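Local coordinates for protein activator of 2-hydroxyisocaproyl-CoA dehydratase (Clostridium difficile, PDB 4EHU) that hydrolyses ATP and passes one electron to 2-hydroxyisocaproyl-CoA dehydratase, activating it for leucine fermentation, as a homodimer holding one [4Fe-4S] cluster, at residues A[220-223]-A[224-228]; A[255-258]-A[259-262]. One frame throughout, in Å; residues are numbered along the deposited sequence.

Contact 1: A[220-223]-A[224-228]; sequences SGIV and RAMAR. With ACT (acetate ion), chain I.
The R224 guanidinium lies against the first turn of helix 220-230, with S220 O and the CA of G221 over one of its faces, both offset toward the rim. S220 O accepts the helix bond from R224 N at 2.9 Å; its angle to R224 NH1 is too poor for a second bond. An acetate, probably from the crystallisation liquor, sits at the edge with its carbon in the guanidinium plane. R224 NH2 donates to acetate O at 2.9 Å. The single N-H of NE is shared between the acetate oxygens, OXT at 3.1 Å and O at 3.2 Å. A bend at chi3 (-58°) folds the arginine back toward the start of the helix. There NH1 makes a weak bond of 2.9 Å to S220 OG. G221 CA comes within 3.4 Å of R224 NH2. The I222 and M226 side chains lie side by side, CG2 of I222 4.2 Å from CG of M226, and both pack on helix 182-204. S220-R224 and I222-M226 are i to i+4 pairs in the helix of the beta-alpha-beta unit 210-213, 220-230, 234-235. NH2 also donates to G148 O, and S151 OG bonds the acetate. The R224 group is thus held at several points, and the acetate probably offsets its positive charge.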
# COMPACT_ATOMS: atom_id res chain seq x y z
N SER A 220 1.25 19.60 -11.80
CA SER A 220 0.11 20.51 -11.89
C SER A 220 -1.19 19.74 -11.92
O SER A 220 -2.20 20.28 -11.52
CB SER A 220 0.21 21.38 -13.15
OG SER A 220 0.13 20.57 -14.30
N GLY A 221 -1.15 18.49 -12.37
CA GLY A 221 -2.33 17.64 -12.39
C GLY A 221 -2.81 17.31 -10.99
O GLY A 221 -4.01 17.23 -10.73
N ILE A 222 -1.86 17.07 -10.08
CA ILE A 222 -2.22 16.81 -8.69
C ILE A 222 -2.78 18.08 -8.05
O ILE A 222 -3.76 18.02 -7.32
CB ILE A 222 -1.02 16.31 -7.89
CG1 ILE A 222 -0.63 14.90 -8.37
CG2 ILE A 222 -1.36 16.33 -6.39
CD1 ILE A 222 -1.62 13.78 -7.98
N VAL A 223 -2.16 19.22 -8.32
CA VAL A 223 -2.67 20.47 -7.78
C VAL A 223 -4.11 20.71 -8.26
O VAL A 223 -4.99 21.01 -7.45
CB VAL A 223 -1.77 21.65 -8.14
CG1 VAL A 223 -2.37 22.96 -7.61
CG2 VAL A 223 -0.36 21.41 -7.52
N ARG A 224 -4.36 20.55 -9.56
CA ARG A 224 -5.71 20.78 -10.09
C ARG A 224 -6.72 19.81 -9.48
O ARG A 224 -7.83 20.21 -9.11
CB ARG A 224 -5.74 20.65 -11.61
CG ARG A 224 -5.06 21.80 -12.32
CD ARG A 224 -5.28 21.72 -13.83
NE ARG A 224 -4.81 20.47 -14.42
CZ ARG A 224 -3.56 20.24 -14.83
NH1 ARG A 224 -2.65 21.20 -14.74
NH2 ARG A 224 -3.24 19.06 -15.35
N ALA A 225 -6.36 18.53 -9.38
CA ALA A 225 -7.26 17.53 -8.81
C ALA A 225 -7.53 17.83 -7.34
O ALA A 225 -8.67 17.67 -6.87
CB ALA A 225 -6.68 16.14 -8.98
N MET A 226 -6.50 18.23 -6.60
CA MET A 226 -6.71 18.59 -5.21
C MET A 226 -7.64 19.77 -5.05
O MET A 226 -8.52 19.74 -4.20
CB MET A 226 -5.38 18.92 -4.52
CG MET A 226 -4.64 17.67 -4.16
SD MET A 226 -5.38 16.75 -2.76
CE MET A 226 -5.34 17.92 -1.43
N ALA A 227 -7.44 20.82 -5.84
CA ALA A 227 -8.26 22.01 -5.69
C ALA A 227 -9.71 21.64 -5.99
O ALA A 227 -10.64 22.15 -5.36
CB ALA A 227 -7.78 23.11 -6.62
N ARG A 228 -9.90 20.74 -6.95
CA ARG A 228 -11.23 20.24 -7.27
C ARG A 228 -11.83 19.49 -6.07
O ARG A 228 -12.96 19.77 -5.66
CB ARG A 228 -11.16 19.33 -8.50
CG ARG A 228 -12.52 18.75 -8.94
CD ARG A 228 -12.34 17.65 -9.98
NE ARG A 228 -11.75 16.46 -9.34
CZ ARG A 228 -10.73 15.75 -9.84
NH1 ARG A 228 -10.18 16.08 -10.99
NH2 ARG A 228 -10.26 14.70 -9.15
C ACT I . -6.68 17.55 -15.38
O ACT I . -5.53 17.34 -14.91
OXT ACT I . -6.95 18.73 -15.73
CH3 ACT I . -7.67 16.44 -15.55

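Contact 2: A[255-258]-A[259-262]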
# COMPACT_ATOMS: atom_id res chain seq x y z
N GLU A 255 19.22 31.36 14.34
CA GLU A 255 20.34 30.94 15.18
C GLU A 255 21.50 31.91 15.05
O GLU A 255 22.13 32.27 16.05
CB GLU A 255 20.80 29.54 14.79
CG GLU A 255 19.82 28.45 15.14
CD GLU A 255 19.65 28.31 16.64
OE1 GLU A 255 20.67 28.34 17.37
OE2 GLU A 255 18.50 28.19 17.08
N ALA A 256 21.79 32.32 13.83
CA ALA A 256 22.89 33.24 13.59
C ALA A 256 22.64 34.59 14.27
O ALA A 256 23.53 35.16 14.90
CB ALA A 256 23.09 33.42 12.09
N LYS A 257 21.40 35.08 14.18
CA LYS A 257 21.05 36.35 14.80
C LYS A 257 21.07 36.25 16.32
O LYS A 257 21.42 37.21 17.00
CB LYS A 257 19.66 36.81 14.33
CG LYS A 257 19.58 37.08 12.85
CD LYS A 257 20.54 38.19 12.42
CE LYS A 257 20.04 39.57 12.83
NZ LYS A 257 20.82 40.67 12.17
N GLU A 258 20.69 35.09 16.85
CA GLU A 258 20.75 34.89 18.29
C GLU A 258 22.20 34.98 18.77
O GLU A 258 22.48 35.62 19.79
CB GLU A 258 20.18 33.53 18.66
CG GLU A 258 20.09 33.30 20.15
CD GLU A 258 19.41 31.99 20.48
OE1 GLU A 258 18.60 31.52 19.65
OE2 GLU A 258 19.68 31.43 21.56
N SER A 259 23.10 34.34 18.05
CA SER A 259 24.54 34.41 18.36
C SER A 259 25.12 35.83 18.29
O SER A 259 25.99 36.20 19.10
CB SER A 259 25.33 33.52 17.41
OG SER A 259 25.03 32.16 17.65
N GLN A 260 24.69 36.61 17.31
CA GLN A 260 25.16 37.97 17.17
C GLN A 260 24.66 38.83 18.33
O GLN A 260 25.40 39.66 18.87
CB GLN A 260 24.73 38.55 15.82
CG GLN A 260 25.37 37.83 14.64
CD GLN A 260 25.10 38.51 13.32
OE1 GLN A 260 23.99 39.00 13.06
NE2 GLN A 260 26.11 38.54 12.46
N LYS A 261 23.42 38.62 18.73
CA LYS A 261 22.80 39.44 19.76
C LYS A 261 23.36 39.17 21.16
O LYS A 261 23.13 39.96 22.08
CB LYS A 261 21.28 39.27 19.75
CG LYS A 261 20.56 40.31 18.91
CD LYS A 261 19.05 40.15 19.02
CE LYS A 261 18.41 40.04 17.65
NZ LYS A 261 17.15 39.25 17.70
N GLU A 262 24.08 38.07 21.34
CA GLU A 262 24.62 37.77 22.66
C GLU A 262 26.06 38.26 22.83
O GLU A 262 26.76 37.87 23.78
CB GLU A 262 24.50 36.29 22.99
CG GLU A 262 25.37 35.37 22.17
CD GLU A 262 25.00 33.91 22.38
OE1 GLU A 262 24.05 33.65 23.14
OE2 GLU A 262 25.66 33.03 21.79
O HOH W 1 22.59 30.47 18.23
O HOH W 2 22.46 40.60 14.55
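K257 and Q260 meet because K257 curls and Q260 reaches out. The lysine chain is bent at chi2 (-61°) and chi3 (-74°), while the glutamine chain runs extended beyond CG. The two side chains cross obliquely. Q260 OE1 lies 3.6 Å from K257 CD, and a water completes the link. This water accepts from K257 NZ at 2.9 Å and donates to Q260 OE1 at 2.7 Å. The ammonium and the amide oxygen are therefore joined through solvent.

A second water joins E255 and S259. It donates to E255 O and to E255 OE1, and it accepts from S259 OG at 3.0 Å. The serine hydroxyl stands beside its own backbone N and reaches this water from there. One water thus ties a carboxylate, a main-chain carbonyl and a hydroxyl together.

The backbone is helical across the join. S259 N donates to E255 O, Q260 N to A256 O and K261 N to K257 O, each at 3.0 Å. The next bond, from E262 N to E258 O, is weak: 3.3 Å long, with an N-H...O angle of 123°. The weak bond is consistent with the chain leaving the helix near E262. E258 OE2 and E262 OE1 are 5.1 Å apart, and their like charges probably repel somewhat.

This last part of helix 243-261 lies beside strand 57-63 of the sheet that includes strand 2-8. A256 packs on K58 and K59, E255 touches K59, and Q260 touches K58. S259 OG also has a weak hydrogen bond with K59 NZ. M1, just before strand 2-8, contacts both A256 and Q260.

How the contacts relate
Contacts 1 and 2 follow in series along the chain, on helices 220-230 and 243-261. They lie on opposite sides of the chain's centre. Their centres are 42 Å apart and their nearest atoms about 31 Å, so they do not touch. Helix 220-230 links strands 210-213 and 234-235 in one five-stranded mixed sheet. Contact 2 belongs with the other. Both sheets have the strand order 3-2-1-4-5, in keeping with the duplicated actin fold. Contact 1 lies nearer the nucleotide, with the I222 side chain about 7 Å from bound ANP. Contact 2 is a surface contact away from the annotated sites. The two thus sit with different sheets, one near the nucleotide and one at a distant surface.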